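PDB 1DYS: endoglucanase from Humicola insolens, which hydrolyses internal beta-1,4-glucosidic bonds of cellulose as a family 6 glycoside hydrolase, contributing to the recycling of plant biomass. Local coordinates for residues Asn143-Thr148 with Ala190-Pro195; Pro158-Ile163 with Val200-Gln205; Ser15-Lys20 with Ile306-Pro311; Val64-Ala69 with Val130-Ile135. All coordinates share one frame; numbering follows the deposited sequence. Where two conformers were deposited one is given.

Interaction 1: Asn143-Thr148 with Ala190-Pro195; sequences NMVTGT and ADKLEP
Val145 and Pro195 bring their backbones closest, CA to CA 6.3 Å, where the last turn of helix 140-146 faces the first turns of helix 190-207. Val145 points at the other helix and uses both methyls. Its CG1, anti to the backbone N (chi1 165°), lies 4.0 Å from Pro195 CB, while CG2 rests 3.7 Å from Pro195 O. The aliphatic part of Lys192 supplies the rest, its CD resting against two neighbouring methyls of the other helix, 3.9 Å from Val145 CG1 and 3.8 Å from Thr146 CG2. Bends beyond CB turn the Lys192 chain back, and NZ forms a salt bridge with Asp191 OD1 at 3.1 Å, approached from above the carboxylate plane. With an alanine in place of Lys192, both methyls would probably lose their methylene cover and Asp191 its cationic partner. Thr146 meanwhile has its OG1 hydrogen-bonded to NE1 of Trp186, a residue assigned to substrate binding, which probably places this surface contact next to the substrate-binding site. Around it, Val145 also touches Leu187 of helix 184-187, Met144 packs on helix 150-169, and Leu193 leans on helix 243-255.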
loop_
_atom_site.group_PDB
_atom_site.type_symbol
_atom_site.label_atom_id
_atom_site.label_comp_id
_atom_site.label_asym_id
_atom_site.label_seq_id
_atom_site.Cartn_x
_atom_site.Cartn_y
_atom_site.Cartn_z
ATOM N N ASN A 143 17.888 1.131 9.319
ATOM C CA ASN A 143 17.188 0.118 10.108
ATOM C C ASN A 143 18.151 -0.951 10.612
ATOM O O ASN A 143 17.938 -1.493 11.710
ATOM C CB ASN A 143 16.061 -0.426 9.235
ATOM C CG ASN A 143 14.791 0.394 9.193
ATOM O OD1 ASN A 143 14.027 0.331 10.148
ATOM N ND2 ASN A 143 14.598 1.110 8.095
ATOM N N MET A 144 19.203 -1.268 9.864
ATOM C CA MET A 144 20.209 -2.224 10.291
ATOM C C MET A 144 21.107 -1.693 11.408
ATOM O O MET A 144 21.368 -2.460 12.356
ATOM C CB MET A 144 21.122 -2.615 9.134
ATOM C CG MET A 144 20.894 -3.981 8.523
ATOM S SD MET A 144 21.570 -3.949 6.855
ATOM C CE MET A 144 20.089 -3.649 5.894
ATOM N N VAL A 145 21.536 -0.445 11.357
ATOM C CA VAL A 145 22.370 0.162 12.388
ATOM C C VAL A 145 21.677 0.450 13.706
ATOM O O VAL A 145 22.251 0.331 14.797
ATOM C CB VAL A 145 22.950 1.521 11.905
ATOM C CG1 VAL A 145 23.517 2.368 13.041
ATOM C CG2 VAL A 145 24.008 1.321 10.840
ATOM N N THR A 146 20.479 1.005 13.664
ATOM C CA THR A 146 19.799 1.419 14.888
ATOM C C THR A 146 18.630 0.520 15.236
ATOM O O THR A 146 17.961 0.713 16.252
ATOM C CB THR A 146 19.361 2.887 14.723
ATOM O OG1 THR A 146 18.445 2.933 13.612
ATOM C CG2 THR A 146 20.546 3.791 14.420
ATOM N N GLY A 147 18.349 -0.483 14.406
ATOM C CA GLY A 147 17.207 -1.355 14.609
ATOM C C GLY A 147 17.458 -2.431 15.662
ATOM O O GLY A 147 17.971 -3.481 15.289
ATOM N N THR A 148 17.047 -2.200 16.898
ATOM C CA THR A 148 17.275 -3.219 17.935
ATOM C C THR A 148 16.064 -4.033 18.353
ATOM O O THR A 148 16.172 -4.870 19.264
ATOM C CB THR A 148 17.802 -2.545 19.221
ATOM O OG1 THR A 148 16.834 -1.577 19.625
ATOM C CG2 THR A 148 19.155 -1.887 18.978
ATOM N N ALA A 190 27.858 11.641 15.631
ATOM C CA ALA A 190 29.199 11.115 15.889
ATOM C C ALA A 190 29.247 9.623 16.123
ATOM O O ALA A 190 30.009 8.907 15.475
ATOM C CB ALA A 190 29.690 11.861 17.143
ATOM N N ASP A 191 28.465 9.097 17.058
ATOM C CA ASP A 191 28.432 7.679 17.381
ATOM C C ASP A 191 27.749 6.813 16.327
ATOM O O ASP A 191 27.668 5.611 16.586
ATOM C CB ASP A 191 27.756 7.464 18.734
ATOM C CG ASP A 191 26.243 7.547 18.726
ATOM O OD1 ASP A 191 25.624 8.156 17.823
ATOM O OD2 ASP A 191 25.634 6.979 19.670
ATOM N N LYS A 192 27.260 7.372 15.219
ATOM C CA LYS A 192 26.636 6.606 14.176
ATOM C C LYS A 192 27.404 6.506 12.871
ATOM O O LYS A 192 27.103 5.581 12.115
ATOM C CB LYS A 192 25.275 7.203 13.751
ATOM C CG LYS A 192 24.223 7.140 14.840
ATOM C CD LYS A 192 23.781 5.697 15.033
ATOM C CE LYS A 192 23.886 5.315 16.499
ATOM N NZ LYS A 192 23.164 6.303 17.348
ATOM N N LEU A 193 28.378 7.363 12.610
ATOM C CA LEU A 193 29.124 7.308 11.355
ATOM C C LEU A 193 29.907 6.034 11.122
ATOM O O LEU A 193 29.989 5.511 9.991
ATOM C CB LEU A 193 30.084 8.505 11.274
ATOM C CG LEU A 193 29.516 9.909 11.418
ATOM C CD1 LEU A 193 30.634 10.866 11.836
ATOM C CD2 LEU A 193 28.860 10.384 10.134
ATOM N N GLU A 194 30.556 5.529 12.186
ATOM C CA GLU A 194 31.327 4.283 11.999
ATOM C C GLU A 194 30.455 3.055 11.894
ATOM O O GLU A 194 30.596 2.247 10.978
ATOM C CB GLU A 194 32.457 4.106 13.006
ATOM C CG GLU A 194 33.581 5.107 12.741
ATOM C CD GLU A 194 34.326 4.872 11.439
ATOM O OE1 GLU A 194 34.163 3.805 10.795
ATOM O OE2 GLU A 194 35.093 5.796 11.074
ATOM N N PRO A 195 29.441 2.916 12.723
ATOM C CA PRO A 195 28.496 1.812 12.635
ATOM C C PRO A 195 27.882 1.810 11.239
ATOM O O PRO A 195 27.687 0.728 10.694
ATOM C CB PRO A 195 27.426 2.037 13.721
ATOM C CG PRO A 195 28.231 2.851 14.707
ATOM C CD PRO A 195 29.185 3.737 13.906
#

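Interaction 2: Pro158-Ile163 with Val200-Gln205; sequences PQQEAI and VATILQ
Gln160 and Ile163 on one side, Thr202 and Ile203 on the other, join two consecutive long helices in the outer layer of the distorted alpha/beta barrel of family 6 glycoside hydrolases. The short helix axes approach to 8.8 Å and cross at -62°, steep enough to confine the contact to a few residues around the nearest pair, Gln160 and Ile203, whose CA atoms are 5.6 Å apart. At the apolar centre the two branched isoleucines meet methyl to methyl: Ile163 CG2 lies 3.8 Å from Ile203 CG2. Both methyls are anti to their own backbone N, a setting that brings them together between the helices. Gln160 CG comes within 4.2 Å of Ile203 CG1 and extends the apolar strip.

Each is the long helix of a beta-alpha-beta crossover in the parallel sheet: helix 150-169 lies between strand 132-136 and strand 175-180, and helix 190-207 between that strand and strand 215-218. The two crossovers share the middle strand, which makes their helices neighbours.

At the Gln160 and Thr202 end the chemistry becomes mixed. The Gln160 chain is extended beyond CG and carries its amide to Thr202, whose CG2 methyl sits 3.5 Å from Gln160 OE1 and 3.9 Å from Gln160 CD. The polar ends are served by helix 190-207: Gln160 NE2 hydrogen-bonds to Glu199 OE2, and Thr202 OG1 turns back to the carbonyl of Gln198. Met144 of helix 140-146 packs against both Gln160 and Ile163.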
loop_
_atom_site.group_PDB
_atom_site.type_symbol
_atom_site.label_atom_id
_atom_site.label_comp_id
_atom_site.label_asym_id
_atom_site.label_seq_id
_atom_site.Cartn_x
_atom_site.Cartn_y
_atom_site.Cartn_z
ATOM N N PRO A 158 19.469 -11.990 6.678
ATOM C CA PRO A 158 18.883 -12.139 5.364
ATOM C C PRO A 158 18.829 -10.799 4.632
ATOM O O PRO A 158 19.005 -10.736 3.395
ATOM C CB PRO A 158 17.464 -12.707 5.600
ATOM C CG PRO A 158 17.652 -13.402 6.946
ATOM C CD PRO A 158 18.580 -12.480 7.735
ATOM N N GLN A 159 18.625 -9.702 5.348
ATOM C CA GLN A 159 18.548 -8.420 4.604
ATOM C C GLN A 159 19.911 -8.039 4.053
ATOM O O GLN A 159 20.031 -7.533 2.924
ATOM C CB GLN A 159 17.907 -7.309 5.421
ATOM C CG GLN A 159 16.407 -7.446 5.619
ATOM C CD GLN A 159 15.880 -6.269 6.429
ATOM O OE1 GLN A 159 16.601 -5.629 7.172
ATOM N NE2 GLN A 159 14.602 -5.975 6.270
ATOM N N GLN A 160 20.980 -8.338 4.786
ATOM C CA GLN A 160 22.330 -8.064 4.284
ATOM C C GLN A 160 22.610 -8.910 3.059
ATOM O O GLN A 160 23.151 -8.462 2.045
ATOM C CB GLN A 160 23.406 -8.295 5.332
ATOM C CG GLN A 160 23.353 -7.339 6.526
ATOM C CD GLN A 160 24.409 -7.709 7.554
ATOM O OE1 GLN A 160 24.992 -8.794 7.495
ATOM N NE2 GLN A 160 24.687 -6.864 8.533
ATOM N N GLU A 161 22.185 -10.187 3.108
ATOM C CA GLU A 161 22.325 -11.072 1.967
ATOM C C GLU A 161 21.494 -10.573 0.780
ATOM O O GLU A 161 21.954 -10.614 -0.362
ATOM C CB GLU A 161 21.901 -12.506 2.331
ATOM C CG GLU A 161 21.935 -13.437 1.126
ATOM C CD GLU A 161 21.686 -14.891 1.481
ATOM O OE1 GLU A 161 21.772 -15.231 2.681
ATOM O OE2 GLU A 161 21.419 -15.702 0.567
ATOM N N ALA A 162 20.283 -10.057 1.051
ATOM C CA ALA A 162 19.465 -9.533 -0.033
ATOM C C ALA A 162 20.122 -8.354 -0.752
ATOM O O ALA A 162 20.118 -8.297 -1.985
ATOM C CB ALA A 162 18.097 -9.051 0.447
ATOM N N ILE A 163 20.639 -7.415 0.031
ATOM C CA ILE A 163 21.238 -6.217 -0.586
ATOM C C ILE A 163 22.525 -6.580 -1.335
ATOM O O ILE A 163 22.811 -6.166 -2.477
ATOM C CB ILE A 163 21.475 -5.146 0.473
ATOM C CG1 ILE A 163 20.167 -4.671 1.126
ATOM C CG2 ILE A 163 22.156 -3.965 -0.233
ATOM C CD1 ILE A 163 20.351 -3.590 2.185
ATOM N N VAL A 200 28.047 -0.937 5.634
ATOM C CA VAL A 200 28.389 -0.943 4.221
ATOM C C VAL A 200 29.531 -1.920 3.952
ATOM O O VAL A 200 29.482 -2.642 2.966
ATOM C CB VAL A 200 28.744 0.502 3.802
ATOM C CG1 VAL A 200 29.306 0.551 2.410
ATOM C CG2 VAL A 200 27.516 1.409 3.947
ATOM N N ALA A 201 30.559 -1.917 4.830
ATOM C CA ALA A 201 31.649 -2.858 4.559
ATOM C C ALA A 201 31.117 -4.300 4.587
ATOM O O ALA A 201 31.502 -5.080 3.711
ATOM C CB ALA A 201 32.844 -2.697 5.476
ATOM N N THR A 202 30.322 -4.666 5.569
ATOM C CA THR A 202 29.768 -6.018 5.666
ATOM C C THR A 202 28.931 -6.371 4.454
ATOM O O THR A 202 29.054 -7.482 3.938
ATOM C CB THR A 202 28.935 -6.146 6.948
ATOM O OG1 THR A 202 29.806 -5.951 8.065
ATOM C CG2 THR A 202 28.230 -7.487 7.045
ATOM N N ILE A 203 28.043 -5.469 4.014
ATOM C CA ILE A 203 27.241 -5.709 2.829
ATOM C C ILE A 203 28.064 -5.884 1.569
ATOM O O ILE A 203 27.722 -6.728 0.726
ATOM C CB ILE A 203 26.219 -4.565 2.599
ATOM C CG1 ILE A 203 25.127 -4.766 3.657
ATOM C CG2 ILE A 203 25.655 -4.511 1.194
ATOM C CD1 ILE A 203 24.318 -3.525 3.925
ATOM N N LEU A 204 29.106 -5.086 1.384
ATOM C CA LEU A 204 29.948 -5.202 0.196
ATOM C C LEU A 204 30.717 -6.520 0.185
ATOM O O LEU A 204 30.878 -7.152 -0.873
ATOM C CB LEU A 204 30.900 -4.001 0.117
ATOM C CG LEU A 204 30.195 -2.708 -0.343
ATOM C CD1 LEU A 204 31.156 -1.538 -0.341
ATOM C CD2 LEU A 204 29.642 -2.900 -1.745
ATOM N N GLN A 205 31.163 -6.979 1.361
ATOM C CA GLN A 205 31.820 -8.294 1.401
ATOM C C GLN A 205 30.881 -9.378 0.875
ATOM O O GLN A 205 31.304 -10.220 0.084
ATOM C CB GLN A 205 32.254 -8.679 2.803
ATOM C CG GLN A 205 33.245 -7.734 3.459
ATOM C CD GLN A 205 33.527 -8.170 4.889
ATOM O OE1 GLN A 205 33.499 -7.381 5.837
ATOM N NE2 GLN A 205 33.797 -9.462 5.048
#

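Interaction 3: Ser15-Lys20 with Ile306-Pro311; sequences SDYSSK and IVWVKP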
loop_
_atom_site.group_PDB
_atom_site.type_symbol
_atom_site.label_atom_id
_atom_site.label_comp_id
_atom_site.label_asym_id
_atom_site.label_seq_id
_atom_site.Cartn_x
_atom_site.Cartn_y
_atom_site.Cartn_z
ATOM N N SER A 15 7.914 10.583 -16.169
ATOM C CA SER A 15 6.681 10.886 -16.866
ATOM C C SER A 15 5.434 10.676 -16.020
ATOM O O SER A 15 4.464 11.424 -16.212
ATOM C CB SER A 15 6.584 10.092 -18.171
ATOM O OG SER A 15 6.787 8.720 -17.877
ATOM N N ASP A 16 5.466 9.703 -15.107
ATOM C CA ASP A 16 4.254 9.515 -14.290
ATOM C C ASP A 16 4.056 10.715 -13.369
ATOM O O ASP A 16 2.951 11.270 -13.212
ATOM C CB ASP A 16 4.379 8.219 -13.508
ATOM C CG ASP A 16 3.106 7.984 -12.687
ATOM O OD1 ASP A 16 1.963 8.200 -13.168
ATOM O OD2 ASP A 16 3.308 7.617 -11.517
ATOM N N TYR A 17 5.163 11.102 -12.705
ATOM C CA TYR A 17 5.115 12.270 -11.844
ATOM C C TYR A 17 4.715 13.516 -12.595
ATOM O O TYR A 17 3.910 14.366 -12.192
ATOM C CB TYR A 17 6.500 12.456 -11.220
ATOM C CG TYR A 17 6.709 13.593 -10.267
ATOM C CD1 TYR A 17 5.779 13.965 -9.305
ATOM C CD2 TYR A 17 7.903 14.321 -10.336
ATOM C CE1 TYR A 17 6.054 15.010 -8.433
ATOM C CE2 TYR A 17 8.177 15.372 -9.471
ATOM C CZ TYR A 17 7.239 15.697 -8.531
ATOM O OH TYR A 17 7.465 16.720 -7.639
ATOM N N SER A 18 5.324 13.780 -13.752
ATOM C CA SER A 18 4.937 14.920 -14.585
ATOM C C SER A 18 3.460 14.925 -14.946
ATOM O O SER A 18 2.809 15.974 -14.921
ATOM C CB SER A 18 5.828 14.880 -15.841
ATOM O OG SER A 18 7.016 15.620 -15.617
ATOM N N SER A 19 2.875 13.753 -15.198
ATOM C CA SER A 19 1.441 13.686 -15.476
ATOM C C SER A 19 0.599 14.102 -14.275
ATOM O O SER A 19 -0.365 14.871 -14.386
ATOM C CB SER A 19 1.061 12.273 -15.958
ATOM O OG SER A 19 1.688 12.002 -17.188
ATOM N N LYS A 20 1.004 13.617 -13.093
ATOM C CA LYS A 20 0.279 13.937 -11.875
ATOM C C LYS A 20 0.330 15.428 -11.554
ATOM O O LYS A 20 -0.653 16.015 -11.093
ATOM C CB LYS A 20 0.854 13.136 -10.703
ATOM C CG LYS A 20 0.714 11.622 -10.934
ATOM C CD LYS A 20 1.210 10.958 -9.667
ATOM C CE LYS A 20 1.681 9.551 -9.816
ATOM N NZ LYS A 20 1.988 8.948 -8.490
ATOM N N ILE A 306 23.194 16.705 -6.945
ATOM C CA ILE A 306 21.944 16.948 -6.218
ATOM C C ILE A 306 20.887 16.401 -7.168
ATOM O O ILE A 306 20.982 16.630 -8.375
ATOM C CB ILE A 306 21.665 18.435 -5.875
ATOM C CG1 ILE A 306 22.646 18.812 -4.765
ATOM C CG2 ILE A 306 20.195 18.622 -5.482
ATOM C CD1 ILE A 306 22.916 20.273 -4.511
ATOM N N VAL A 307 20.003 15.518 -6.700
ATOM C CA VAL A 307 18.942 14.939 -7.502
ATOM C C VAL A 307 17.592 15.100 -6.804
ATOM O O VAL A 307 17.500 15.627 -5.669
ATOM C CB VAL A 307 19.197 13.413 -7.753
ATOM C CG1 VAL A 307 20.457 13.224 -8.596
ATOM C CG2 VAL A 307 19.305 12.721 -6.392
ATOM N N TRP A 308 16.489 14.789 -7.477
ATOM C CA TRP A 308 15.177 14.618 -6.849
ATOM C C TRP A 308 14.834 13.112 -6.934
ATOM O O TRP A 308 14.837 12.507 -8.023
ATOM C CB TRP A 308 14.031 15.397 -7.461
ATOM C CG TRP A 308 14.036 16.876 -7.304
ATOM C CD1 TRP A 308 15.037 17.651 -6.833
ATOM C CD2 TRP A 308 12.934 17.736 -7.608
ATOM N NE1 TRP A 308 14.633 18.985 -6.810
ATOM C CE2 TRP A 308 13.362 19.049 -7.292
ATOM C CE3 TRP A 308 11.640 17.527 -8.116
ATOM C CZ2 TRP A 308 12.503 20.135 -7.518
ATOM C CZ3 TRP A 308 10.810 18.602 -8.329
ATOM C CH2 TRP A 308 11.247 19.895 -7.999
ATOM N N VAL A 309 14.573 12.537 -5.747
ATOM C CA VAL A 309 14.256 11.096 -5.734
ATOM C C VAL A 309 12.798 10.934 -5.320
ATOM O O VAL A 309 12.023 10.421 -6.092
ATOM C CB VAL A 309 15.226 10.399 -4.770
ATOM C CG1 VAL A 309 15.009 8.889 -4.864
ATOM C CG2 VAL A 309 16.686 10.738 -5.054
ATOM N N LYS A 310 12.412 11.373 -4.092
ATOM C CA LYS A 310 10.986 11.296 -3.766
ATOM C C LYS A 310 10.219 12.246 -4.662
ATOM O O LYS A 310 10.618 13.412 -4.829
ATOM C CB LYS A 310 10.837 11.817 -2.329
ATOM C CG LYS A 310 9.451 12.169 -1.847
ATOM C CD LYS A 310 8.577 10.941 -1.612
ATOM C CE LYS A 310 7.148 11.455 -1.420
ATOM N NZ LYS A 310 6.275 10.308 -0.952
ATOM N N PRO A 311 9.108 11.841 -5.188
ATOM C CA PRO A 311 8.249 12.720 -6.015
ATOM C C PRO A 311 7.414 13.632 -5.130
ATOM O O PRO A 311 6.402 13.150 -4.600
ATOM C CB PRO A 311 7.354 11.813 -6.865
ATOM C CG PRO A 311 8.083 10.475 -6.719
ATOM C CD PRO A 311 8.587 10.479 -5.277
#
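Tyr17 OH is hydrogen-bonded to the carbonyl O of Gly312 and lies 3.9 Å from Trp308 CZ3, at the far end of a ring that carries the whole contact. With CG anti to the backbone N (chi1 -179°), the side chain reaches from helix 15-29 towards the chain that follows strand 303-307. Pro311 CB lies over one face in a CH-pi contact, 3.8 Å from the Tyr17 ring centroid and 20° off its normal. The carbon is displaced towards the rim, so its shortest approach is to Tyr17 CD1, at 3.6 Å. Trp308 comes instead to the ring edge, its CE3 being 4.3 Å from Tyr17 CE2, and the two side chains cross at roughly a right angle. Replacing Tyr17 by an alanine would probably uncover Pro311 CB, open a gap beside the indole and leave the Gly312 carbonyl without this donor. Nearby, Lys20 NZ makes a long salt bridge to Asp16 OD2, at 3.6 Å, and another to Glu314, a residue assigned to substrate binding. Between Trp308 and Pro311 the chain carries Lys310, also assigned to substrate binding, and Val309 O accepts from Trp52 NE1. A ring covered on one face by proline and met at its edge by the indole, with its hydroxyl tied to the backbone, is consistent with a fixed course for this substrate-binding loop.

Interaction 4: Val64-Ala69 with Val130-Ile135; sequences VAIQNA and VQFAVI
Ile66 meets Phe132 and Ala69 meets Val130 in the densely packed half of this contact between helix 60-74 and the start of strand 132-136 with the residues leading into it. Ile66 CG1 comes in the plane of the Phe132 ring, at its edge, 3.7 Å from CZ and 3.9 Å from CE1; the terminal Ile66 CD1 is 4.0 Å from that same CZ. The phenyl group leaves its strand at an angle to the helix, yet its far end swings close enough to be touched. A turn further along, Ala69 CB lies 3.9 Å from Val130 CG1, the methyl anti to the backbone N (chi1 178°). This valine methyl does double duty, since it also sits over one face of the Phe132 ring, 3.5 Å above its plane. Phe132 is thus bordered by Val130 on a face and by Ile66 at an edge.

Away from the interface the two segments differ: Gln67 on the helix is exposed to solvent, whereas Gln131, between the two packing residues, points away from the helix and hydrogen-bonds through OE1 to His176 NE2. Beneath the contact lies Val81 of strand 79-85, touched by Ala69, Val130 and Phe132, which places the helix across two neighbouring parallel strands of the barrel. With only carbon meeting carbon between the segments, the helix is held against the sheet by shape and hydrophobic burial, not by directional bonds.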
loop_
_atom_site.group_PDB
_atom_site.type_symbol
_atom_site.label_atom_id
_atom_site.label_comp_id
_atom_site.label_asym_id
_atom_site.label_seq_id
_atom_site.Cartn_x
_atom_site.Cartn_y
_atom_site.Cartn_z
ATOM N N VAL A 64 9.048 1.683 -18.918
ATOM C CA VAL A 64 8.604 3.045 -19.167
ATOM C C VAL A 64 9.793 4.016 -19.141
ATOM O O VAL A 64 9.946 4.843 -20.058
ATOM C CB VAL A 64 7.531 3.536 -18.177
ATOM C CG1 VAL A 64 7.145 4.979 -18.514
ATOM C CG2 VAL A 64 6.313 2.632 -18.236
ATOM N N ALA A 65 10.622 3.933 -18.093
ATOM C CA ALA A 65 11.772 4.837 -17.976
ATOM C C ALA A 65 12.736 4.678 -19.155
ATOM O O ALA A 65 13.267 5.637 -19.737
ATOM C CB ALA A 65 12.495 4.648 -16.630
ATOM N N ILE A 66 12.993 3.427 -19.531
ATOM C CA ILE A 66 13.911 3.154 -20.653
ATOM C C ILE A 66 13.342 3.704 -21.948
ATOM O O ILE A 66 14.105 4.231 -22.762
ATOM C CB ILE A 66 14.151 1.640 -20.748
ATOM C CG1 ILE A 66 15.085 1.193 -19.637
ATOM C CG2 ILE A 66 14.751 1.210 -22.100
ATOM C CD1 ILE A 66 15.107 -0.299 -19.421
ATOM N N GLN A 67 12.057 3.576 -22.206
ATOM C CA GLN A 67 11.411 4.130 -23.395
ATOM C C GLN A 67 11.644 5.624 -23.444
ATOM O O GLN A 67 12.089 6.257 -24.406
ATOM C CB GLN A 67 9.911 3.806 -23.432
ATOM C CG GLN A 67 9.203 4.685 -24.469
ATOM C CD GLN A 67 7.779 4.258 -24.761
ATOM O OE1 GLN A 67 7.423 3.088 -24.648
ATOM N NE2 GLN A 67 6.939 5.206 -25.155
ATOM N N ASN A 68 11.352 6.283 -22.300
ATOM C CA ASN A 68 11.570 7.708 -22.172
ATOM C C ASN A 68 13.028 8.101 -22.361
ATOM O O ASN A 68 13.304 9.123 -22.978
ATOM C CB ASN A 68 11.053 8.196 -20.807
ATOM C CG ASN A 68 9.558 8.062 -20.655
ATOM O OD1 ASN A 68 8.816 8.015 -21.640
ATOM N ND2 ASN A 68 9.073 8.074 -19.408
ATOM N N ALA A 69 13.975 7.322 -21.837
ATOM C CA ALA A 69 15.388 7.600 -21.965
ATOM C C ALA A 69 15.773 7.533 -23.463
ATOM O O ALA A 69 16.418 8.446 -23.945
ATOM C CB ALA A 69 16.301 6.685 -21.170
ATOM N N VAL A 130 21.643 2.731 -22.343
ATOM C CA VAL A 130 21.139 3.720 -21.381
ATOM C C VAL A 130 21.967 3.783 -20.113
ATOM O O VAL A 130 22.366 2.760 -19.557
ATOM C CB VAL A 130 19.682 3.312 -21.057
ATOM C CG1 VAL A 130 19.042 4.227 -20.020
ATOM C CG2 VAL A 130 18.848 3.321 -22.343
ATOM N N GLN A 131 22.182 5.020 -19.605
ATOM C CA GLN A 131 22.905 5.096 -18.334
ATOM C C GLN A 131 21.922 5.083 -17.154
ATOM O O GLN A 131 20.941 5.833 -17.259
ATOM C CB GLN A 131 23.751 6.400 -18.267
ATOM C CG GLN A 131 24.851 6.324 -19.349
ATOM C CD GLN A 131 26.003 5.419 -18.972
ATOM O OE1 GLN A 131 26.467 5.382 -17.829
ATOM N NE2 GLN A 131 26.469 4.627 -19.943
ATOM N N PHE A 132 22.228 4.339 -16.098
ATOM C CA PHE A 132 21.326 4.271 -14.962
ATOM C C PHE A 132 22.017 4.621 -13.655
ATOM O O PHE A 132 23.152 4.216 -13.390
ATOM C CB PHE A 132 20.804 2.821 -14.784
ATOM C CG PHE A 132 19.953 2.291 -15.901
ATOM C CD1 PHE A 132 18.588 2.519 -16.003
ATOM C CD2 PHE A 132 20.562 1.607 -16.954
ATOM C CE1 PHE A 132 17.863 2.036 -17.052
ATOM C CE2 PHE A 132 19.830 1.157 -18.035
ATOM C CZ PHE A 132 18.457 1.332 -18.090
ATOM N N ALA A 133 21.297 5.376 -12.824
ATOM C CA ALA A 133 21.695 5.592 -11.449
ATOM C C ALA A 133 20.642 4.875 -10.568
ATOM O O ALA A 133 19.469 5.227 -10.667
ATOM C CB ALA A 133 21.693 7.034 -10.975
ATOM N N VAL A 134 21.100 3.856 -9.863
ATOM C CA VAL A 134 20.129 3.073 -9.088
ATOM C C VAL A 134 20.405 3.288 -7.623
ATOM O O VAL A 134 21.461 3.019 -7.075
ATOM C CB VAL A 134 20.229 1.561 -9.418
ATOM C CG1 VAL A 134 19.278 0.761 -8.533
ATOM C CG2 VAL A 134 19.971 1.324 -10.891
ATOM N N ILE A 135 19.381 3.750 -6.889
ATOM C CA ILE A 135 19.415 3.910 -5.477
ATOM C C ILE A 135 18.943 2.581 -4.883
ATOM O O ILE A 135 17.874 2.082 -5.220
ATOM C CB ILE A 135 18.568 5.087 -4.989
ATOM C CG1 ILE A 135 19.328 6.361 -5.382
ATOM C CG2 ILE A 135 18.295 4.962 -3.494
ATOM C CD1 ILE A 135 18.628 7.646 -4.932
#

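The four contacts form two neighbouring pairs. Interactions 1 and 2, centres 15 Å apart, share helix 190-207 and are joined by Met144, whose SD lies 4.0 Å from Ile203 CD1. Interactions 3 and 4, centres 13 Å apart, both reach the parallel sheet and meet at Ser15 OG and Asn68 ND2 (2.8 Å, probably a hydrogen bond). Interaction 1 lies across the chain's centre from both, about 30 Å from interaction 3 and 32 Å from interaction 4. Along the sequence, interaction 3 joins an early helix to a late segment, enclosing the rest; interaction 4 closes before 1 and 2 open, and these interlock. Together they fasten outer helices and the chain after strand 303-307 around the sheet.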